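Local coordinates for protein tyrocidine synthetase 3 (PDB 2JGP) that takes part in nonribosomal synthesis of the antibiotic tyrocidine, its carrier domain probably holding the growing peptide on phosphopantetheine and its condensation domain forming the peptide bond, at residues 354-359 against 400-405; 374-379 against 426-431; 258-263 against 406-411. All blocks are in the same frame, centred on the assembly; numbering follows the deposited sequence.

Interaction 1 of 3, residues 354-359 against 400-405; sequences TPITGR and DAYGHQ. With NA (sodium ion), chain F.
Within the condensation domain, the end of helix 387-403 packs against the antiparallel strand pair 350-356 and 373-379, and Ile-356, last residue of its strand, meets Tyr-402 and Gln-405 there. A branched, apolar residue suits this place because its two arms can serve two neighbours. CG1 lies between the backbone N and the carbonyl carbon (chi1 56°), which carries CD1 out to Gln-405, 3.6 Å from OE1 and also close to CB and CD of that side chain. The other arm, CG2, approaches the Tyr-402 ring obliquely, 4.1 Å from CE2. Gln-405 is held from both ends of its amide. Its NE2 gives a nearly straight hydrogen bond (162°) to the Tyr-402 carbonyl O at 3.1 Å, the acceptor lying almost in the plane of the Gln-405 amide. Its OE1 accepts from a water at 2.9 Å, and that water accepts a weak bond from Gly-358 N. Gly-358 sits at positive phi, a conformation easy for glycine, just inside an ST turn in which Thr-357 OG1 accepts from Arg-359 N at 3.1 Å. Along the helix end, His-404 ND1 returns to the Asp-400 carbonyl O at 2.7 Å, the acceptor lying in the imidazole plane. Farther from the contact, Asp-400 OD1 binds the sodium ion at 2.7 Å, together with Gln-396 and two waters. On the carrier-domain side, His-404 NE2 bonds to Glu-54 and Gly-403 O to Arg-14, so this helix end also belongs to the domain interface. Across the contact itself, then, the chemistry is van der Waals contact plus one weak water bridge: the bond from NE2 to Tyr-402 O fixes the rotation of the Gln-405 amide, which leaves OE1 directed at the water and, through it, at Gly-358 N.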
# COMPACT_ATOMS: atom_id res chain seq x y z
N THR A 354 4.36 5.12 4.82
CA THR A 354 3.06 4.47 4.87
C THR A 354 2.70 3.86 3.51
O THR A 354 2.36 4.59 2.56
CB THR A 354 1.95 5.43 5.31
OG1 THR A 354 1.90 6.57 4.44
CG2 THR A 354 2.19 5.91 6.75
N PRO A 355 2.79 2.54 3.39
CA PRO A 355 2.35 1.90 2.15
C PRO A 355 0.85 2.09 1.89
O PRO A 355 0.05 2.09 2.82
CB PRO A 355 2.69 0.42 2.37
CG PRO A 355 3.75 0.43 3.45
CD PRO A 355 3.35 1.55 4.34
N ILE A 356 0.51 2.27 0.62
CA ILE A 356 -0.87 2.34 0.15
C ILE A 356 -1.00 1.34 -0.98
O ILE A 356 -0.00 0.93 -1.57
CB ILE A 356 -1.25 3.75 -0.35
CG1 ILE A 356 -0.30 4.22 -1.46
CG2 ILE A 356 -1.27 4.73 0.80
CD1 ILE A 356 -0.70 5.55 -2.09
N THR A 357 -2.23 0.94 -1.30
CA THR A 357 -2.44 -0.10 -2.31
C THR A 357 -2.07 0.39 -3.71
O THR A 357 -1.66 -0.40 -4.57
CB THR A 357 -3.91 -0.59 -2.35
OG1 THR A 357 -4.75 0.46 -2.83
CG2 THR A 357 -4.39 -1.02 -0.96
N GLY A 358 -2.22 1.69 -3.94
CA GLY A 358 -1.99 2.28 -5.26
C GLY A 358 -3.16 2.07 -6.21
O GLY A 358 -3.07 2.41 -7.40
N ARG A 359 -4.25 1.51 -5.69
CA ARG A 359 -5.42 1.14 -6.48
C ARG A 359 -6.54 2.13 -6.20
O ARG A 359 -7.57 1.79 -5.60
CB ARG A 359 -5.85 -0.28 -6.13
CG ARG A 359 -4.81 -1.34 -6.49
CD ARG A 359 -4.98 -2.60 -5.69
NE ARG A 359 -3.91 -3.56 -5.97
CZ ARG A 359 -3.92 -4.42 -6.98
NH1 ARG A 359 -4.95 -4.48 -7.82
NH2 ARG A 359 -2.91 -5.26 -7.14
N ASP A 400 -3.82 15.26 2.33
CA ASP A 400 -2.98 15.95 1.35
C ASP A 400 -2.11 14.94 0.60
O ASP A 400 -1.96 15.03 -0.61
CB ASP A 400 -2.10 17.01 2.01
CG ASP A 400 -2.89 18.21 2.52
OD1 ASP A 400 -4.07 18.37 2.15
OD2 ASP A 400 -2.31 19.01 3.29
N ALA A 401 -1.54 13.99 1.34
CA ALA A 401 -0.71 12.94 0.75
C ALA A 401 -1.51 12.09 -0.22
O ALA A 401 -1.07 11.85 -1.35
CB ALA A 401 -0.10 12.07 1.86
N TYR A 402 -2.69 11.64 0.20
CA TYR A 402 -3.56 10.84 -0.66
C TYR A 402 -3.99 11.63 -1.91
O TYR A 402 -4.06 11.06 -3.00
CB TYR A 402 -4.80 10.35 0.09
CG TYR A 402 -4.52 9.51 1.32
CD1 TYR A 402 -5.41 9.52 2.40
CD2 TYR A 402 -3.38 8.72 1.43
CE1 TYR A 402 -5.16 8.77 3.54
CE2 TYR A 402 -3.13 7.96 2.57
CZ TYR A 402 -4.03 7.99 3.62
OH TYR A 402 -3.79 7.26 4.76
N GLY A 403 -4.24 12.92 -1.74
CA GLY A 403 -4.57 13.80 -2.86
C GLY A 403 -3.42 14.00 -3.85
O GLY A 403 -3.64 14.42 -4.98
N HIS A 404 -2.20 13.70 -3.41
CA HIS A 404 -1.03 13.84 -4.27
C HIS A 404 -0.26 12.53 -4.39
O HIS A 404 0.95 12.53 -4.55
CB HIS A 404 -0.15 14.97 -3.75
CG HIS A 404 -0.84 16.29 -3.77
ND1 HIS A 404 -1.68 16.71 -2.76
CD2 HIS A 404 -0.87 17.26 -4.71
CE1 HIS A 404 -2.17 17.90 -3.06
NE2 HIS A 404 -1.70 18.25 -4.24
N GLN A 405 -1.00 11.42 -4.37
CA GLN A 405 -0.39 10.08 -4.41
C GLN A 405 0.10 9.65 -5.79
O GLN A 405 0.81 8.64 -5.92
CB GLN A 405 -1.38 9.04 -3.87
CG GLN A 405 -2.52 8.69 -4.82
CD GLN A 405 -3.41 7.61 -4.25
OE1 GLN A 405 -3.23 6.42 -4.54
NE2 GLN A 405 -4.35 8.02 -3.42
NA NA F . -6.66 18.31 2.90
O HOH W 1 -3.87 3.95 -3.21
O HOH W 2 -8.92 18.68 3.38
O HOH W 3 -6.33 17.24 1.12

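Interaction 2 of 3, residues 374-379 against 426-431; sequences TLAMRN and PLFDTV
Thr-430 OG1 is gripped by two groups, Tyr-337 OH and the Leu-465 carbonyl O, at the start of strand 430-435 in the condensation domain. The turn before it, which packs on strand 373-379, fits a classic gamma turn: Leu-427 has positive phi and Phe-428 N makes a weak bond of 2.8 Å to Pro-426 O. The two strands are linked through strand 350-356: Thr-430 shares a backbone hydrogen bond with Gly-353, and Leu-375 one with Thr-354. Between segments 374-379 and 426-431 themselves the contact is apolar. Thr-374 and Ala-376, two apart in the strand, both point toward the turn, while Leu-375 between them points away. The short side chain of Ala-376 lets two larger partners come close: its CB lies 4.0 Å from Leu-427 CD1 and meets the Phe-428 ring at its edge, near the ring plane, 4.0 Å from CD2. Phe-428 brings its ring there with CG placed between the backbone N and the carbonyl carbon (chi1 52°). Pro-426 O lies over one face of that ring, toward its rim. Phe-409 from helix 409-415 meets Phe-428 too, with the ring planes at about 50°. Threonine suits this place near the strand's start because its methyl serves the ring: Thr-374 CG2 comes in obliquely and tightly, 3.3 Å from Phe-428 CZ, shorter than a usual methyl-ring contact.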
# COMPACT_ATOMS: atom_id res chain seq x y z
N THR A 374 4.51 3.85 -1.68
CA THR A 374 4.77 4.29 -0.31
C THR A 374 4.74 5.81 -0.30
O THR A 374 5.25 6.47 -1.22
CB THR A 374 6.13 3.79 0.22
OG1 THR A 374 6.19 2.36 0.12
CG2 THR A 374 6.31 4.19 1.69
N LEU A 375 4.10 6.36 0.72
CA LEU A 375 4.10 7.79 0.94
C LEU A 375 5.00 8.09 2.13
O LEU A 375 4.91 7.43 3.16
CB LEU A 375 2.68 8.28 1.25
CG LEU A 375 1.59 7.83 0.28
CD1 LEU A 375 0.24 8.36 0.76
CD2 LEU A 375 1.90 8.28 -1.15
N ALA A 376 5.87 9.09 1.98
CA ALA A 376 6.68 9.57 3.09
C ALA A 376 5.83 10.55 3.89
O ALA A 376 5.64 11.69 3.48
CB ALA A 376 7.93 10.26 2.57
N MET A 377 5.30 10.09 5.02
CA MET A 377 4.40 10.89 5.83
C MET A 377 5.19 11.66 6.89
O MET A 377 5.76 11.06 7.80
CB MET A 377 3.35 9.99 6.49
CG MET A 377 2.08 10.70 6.83
SD MET A 377 1.09 11.06 5.36
CE MET A 377 0.29 9.50 5.02
N ARG A 378 5.22 12.99 6.76
CA ARG A 378 5.96 13.85 7.68
C ARG A 378 5.01 14.54 8.65
O ARG A 378 4.03 15.15 8.24
CB ARG A 378 6.76 14.90 6.91
CG ARG A 378 7.60 15.83 7.79
CD ARG A 378 8.36 16.81 6.94
NE ARG A 378 9.26 17.66 7.72
CZ ARG A 378 10.26 18.37 7.20
NH1 ARG A 378 10.50 18.35 5.89
NH2 ARG A 378 11.03 19.11 7.99
N ASN A 379 5.33 14.45 9.93
CA ASN A 379 4.55 15.11 10.98
C ASN A 379 5.46 15.69 12.04
O ASN A 379 6.63 15.31 12.14
CB ASN A 379 3.56 14.12 11.59
CG ASN A 379 2.36 13.88 10.71
OD1 ASN A 379 2.23 12.83 10.07
ND2 ASN A 379 1.48 14.88 10.64
N PRO A 426 16.12 5.89 2.26
CA PRO A 426 15.82 7.27 1.89
C PRO A 426 14.51 7.75 2.51
O PRO A 426 13.51 7.02 2.54
CB PRO A 426 15.75 7.23 0.36
CG PRO A 426 15.50 5.82 -0.00
CD PRO A 426 16.07 4.98 1.10
N LEU A 427 14.55 8.97 3.05
CA LEU A 427 13.40 9.69 3.61
C LEU A 427 12.85 9.16 4.94
O LEU A 427 12.51 9.96 5.81
CB LEU A 427 12.26 9.83 2.58
CG LEU A 427 12.47 10.92 1.52
CD1 LEU A 427 11.32 10.94 0.53
CD2 LEU A 427 12.63 12.30 2.17
N PHE A 428 12.76 7.84 5.10
CA PHE A 428 12.26 7.25 6.35
C PHE A 428 12.94 5.92 6.69
O PHE A 428 13.33 5.16 5.80
CB PHE A 428 10.73 7.07 6.31
CG PHE A 428 10.24 6.34 5.09
CD1 PHE A 428 10.20 4.95 5.06
CD2 PHE A 428 9.82 7.04 3.98
CE1 PHE A 428 9.75 4.28 3.94
CE2 PHE A 428 9.36 6.37 2.85
CZ PHE A 428 9.33 4.99 2.83
N ASP A 429 13.08 5.66 7.98
CA ASP A 429 13.70 4.43 8.49
C ASP A 429 12.72 3.55 9.25
O ASP A 429 13.11 2.54 9.83
CB ASP A 429 14.89 4.79 9.36
CG ASP A 429 16.05 5.28 8.54
OD1 ASP A 429 16.48 4.53 7.63
OD2 ASP A 429 16.51 6.42 8.77
N THR A 430 11.45 3.95 9.25
CA THR A 430 10.40 3.12 9.80
C THR A 430 9.17 3.18 8.91
O THR A 430 8.96 4.16 8.19
CB THR A 430 10.04 3.56 11.24
OG1 THR A 430 9.05 2.67 11.76
CG2 THR A 430 9.50 4.98 11.26
N VAL A 431 8.37 2.11 8.96
CA VAL A 431 7.15 1.99 8.19
C VAL A 431 5.99 1.67 9.13
O VAL A 431 6.18 0.94 10.11
CB VAL A 431 7.28 0.89 7.10
CG1 VAL A 431 5.92 0.50 6.54
CG2 VAL A 431 8.21 1.35 5.99

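Interaction 3 of 3, residues 258-263 against 406-411; sequences VWQQEF and DYPFEE
Asp-406, Phe-263 and Pro-408 give the largest buried areas of this contact, which joins the last turns of helix 253-263 to the bend leading into helix 409-415. Asp-406 lies at the centre. Its backbone carbonyl O sits at the edge of the Phe-263 ring, close to the ring plane and 3.5 Å from CE2, where the weakly positive C-H rim of an aromatic ring can receive a carbonyl oxygen. The same CE2 touches the aspartate CB at 4.0 Å, so one corner of the ring fits against both backbone and side chain. Phe-263 turns this way with CG anti to its own nitrogen (chi1 -176°), a torsion that Trp-259, one helical turn earlier, shares. The two rings lie against each other, with Trp-259 CZ2 lying 3.5 Å above the phenylalanine ring plane, toward the rim. Trp-259 CH2 reaches Asp-406 OD1 at 3.9 Å, the indole and carboxylate planes nearly perpendicular at 81°. Pro-408 occupies the N-cap position of helix 409-415, a place where its missing N-H costs nothing and its rigid ring stiffens the entry. Its CG lies beside Gln-260 NE2 at 4.1 Å, the two side chains running past each other in opposite directions. The polar ends find stronger partners elsewhere: Gln-260 OE1 accepts from Ser-101 N, Trp-259 NE1 bonds to Val-85 O, and Asp-406 OD2 forms a salt bridge with Arg-14 of the carrier domain. Phe-86 meets the Phe-263 ring from the same stretch of chain as Val-85. The chemistry implies a division of labour: the aromatic pair packs against CB, the carbonyl O and one carboxylate oxygen of Asp-406, while the salt bridge to Arg-14 probably helps keep the carboxylate charged and ties this bend to the carrier domain.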
# COMPACT_ATOMS: atom_id res chain seq x y z
N VAL A 258 0.79 2.71 -19.50
CA VAL A 258 0.73 3.71 -20.57
C VAL A 258 0.20 5.03 -20.02
O VAL A 258 0.75 6.09 -20.32
CB VAL A 258 -0.14 3.23 -21.75
CG1 VAL A 258 -0.33 4.37 -22.75
CG2 VAL A 258 0.52 2.03 -22.44
N TRP A 259 -0.85 4.97 -19.21
CA TRP A 259 -1.38 6.18 -18.57
C TRP A 259 -0.32 6.87 -17.73
O TRP A 259 -0.15 8.09 -17.82
CB TRP A 259 -2.62 5.88 -17.69
CG TRP A 259 -2.92 7.05 -16.80
CD1 TRP A 259 -3.60 8.18 -17.14
CD2 TRP A 259 -2.47 7.24 -15.45
NE1 TRP A 259 -3.62 9.06 -16.08
CE2 TRP A 259 -2.94 8.50 -15.03
CE3 TRP A 259 -1.73 6.46 -14.55
CZ2 TRP A 259 -2.69 9.00 -13.75
CZ3 TRP A 259 -1.48 6.96 -13.28
CH2 TRP A 259 -1.97 8.21 -12.89
N GLN A 260 0.40 6.12 -16.91
CA GLN A 260 1.40 6.72 -16.03
C GLN A 260 2.46 7.47 -16.84
O GLN A 260 2.87 8.58 -16.47
CB GLN A 260 2.04 5.66 -15.13
CG GLN A 260 2.84 6.22 -13.97
CD GLN A 260 3.62 5.15 -13.26
OE1 GLN A 260 4.45 4.48 -13.88
NE2 GLN A 260 3.36 4.96 -11.96
N GLN A 261 2.88 6.90 -17.97
CA GLN A 261 3.85 7.58 -18.84
C GLN A 261 3.28 8.87 -19.45
O GLN A 261 3.95 9.91 -19.43
CB GLN A 261 4.31 6.65 -19.97
CG GLN A 261 5.39 7.26 -20.85
CD GLN A 261 5.79 6.34 -21.97
OE1 GLN A 261 4.96 5.96 -22.80
NE2 GLN A 261 7.07 5.99 -22.01
N GLU A 262 2.07 8.80 -19.98
CA GLU A 262 1.40 9.99 -20.52
C GLU A 262 1.23 11.04 -19.43
O GLU A 262 1.54 12.22 -19.65
CB GLU A 262 0.02 9.63 -21.08
CG GLU A 262 0.08 8.79 -22.35
CD GLU A 262 -1.27 8.21 -22.73
OE1 GLU A 262 -1.40 7.74 -23.88
OE2 GLU A 262 -2.20 8.22 -21.89
N PHE A 263 0.75 10.60 -18.27
CA PHE A 263 0.49 11.50 -17.15
C PHE A 263 1.74 12.25 -16.71
O PHE A 263 1.66 13.42 -16.33
CB PHE A 263 -0.07 10.70 -15.97
CG PHE A 263 -0.45 11.55 -14.80
CD1 PHE A 263 -1.56 12.39 -14.87
CD2 PHE A 263 0.29 11.52 -13.63
CE1 PHE A 263 -1.91 13.18 -13.80
CE2 PHE A 263 -0.06 12.31 -12.55
CZ PHE A 263 -1.17 13.13 -12.64
N ASP A 406 -0.26 10.39 -6.84
CA ASP A 406 0.12 10.01 -8.20
C ASP A 406 1.47 10.60 -8.60
O ASP A 406 1.65 11.12 -9.71
CB ASP A 406 -0.99 10.39 -9.18
CG ASP A 406 -2.26 9.60 -8.94
OD1 ASP A 406 -2.20 8.35 -8.98
OD2 ASP A 406 -3.31 10.21 -8.68
N TYR A 407 2.42 10.51 -7.67
CA TYR A 407 3.82 10.83 -7.91
C TYR A 407 4.63 9.65 -7.37
O TYR A 407 4.63 9.40 -6.18
CB TYR A 407 4.18 12.11 -7.17
CG TYR A 407 5.60 12.59 -7.41
CD1 TYR A 407 6.04 12.92 -8.68
CD2 TYR A 407 6.48 12.74 -6.34
CE1 TYR A 407 7.34 13.36 -8.90
CE2 TYR A 407 7.78 13.19 -6.55
CZ TYR A 407 8.20 13.50 -7.82
OH TYR A 407 9.48 13.95 -8.02
N PRO A 408 5.29 8.89 -8.27
CA PRO A 408 6.08 7.73 -7.85
C PRO A 408 7.15 8.05 -6.80
O PRO A 408 7.88 9.04 -6.94
CB PRO A 408 6.76 7.28 -9.16
CG PRO A 408 5.87 7.76 -10.23
CD PRO A 408 5.30 9.06 -9.73
N PHE A 409 7.23 7.23 -5.76
CA PHE A 409 8.25 7.39 -4.73
C PHE A 409 9.65 7.39 -5.35
O PHE A 409 10.54 8.09 -4.87
CB PHE A 409 8.14 6.29 -3.66
CG PHE A 409 9.05 6.49 -2.49
CD1 PHE A 409 8.76 7.45 -1.53
CD2 PHE A 409 10.22 5.75 -2.35
CE1 PHE A 409 9.61 7.66 -0.45
CE2 PHE A 409 11.08 5.96 -1.27
CZ PHE A 409 10.77 6.91 -0.33
N GLU A 410 9.82 6.64 -6.44
CA GLU A 410 11.09 6.58 -7.19
C GLU A 410 11.52 7.94 -7.72
O GLU A 410 12.71 8.26 -7.72
CB GLU A 410 10.98 5.60 -8.37
CG GLU A 410 10.78 4.14 -7.99
CD GLU A 410 9.34 3.78 -7.69
OE1 GLU A 410 8.43 4.48 -8.19
OE2 GLU A 410 9.11 2.80 -6.96
N GLU A 411 10.56 8.72 -8.21
CA GLU A 411 10.83 10.06 -8.71
C GLU A 411 11.22 11.02 -7.59
O GLU A 411 12.13 11.84 -7.76
CB GLU A 411 9.62 10.61 -9.48
CG GLU A 411 9.35 9.90 -10.79
CD GLU A 411 10.53 9.98 -11.74
OE1 GLU A 411 11.15 11.06 -11.84
OE2 GLU A 411 10.83 8.96 -12.40

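Overall arrangement
From the N terminus, helix 253-263 comes first and waits longest for its partner: interaction 3 closes a loop of 142 residues when the chain reaches 406-411. Interaction 1, joining 354-359 to 400-405, is nested inside that loop, and its second segment runs directly into 406-411. Interaction 2 starts within both loops at 374-379 and ends beyond them at 426-431, so it crosses the other two. Interactions 1 and 2 meet through the neighbouring strands 350-356 and 373-379, whereas Phe-409 connects interactions 2 and 3. Together they tie the strand pair, helix 387-403, helix 253-263, the start of helix 409-415 and the start of strand 430-435 into one part of the condensation domain.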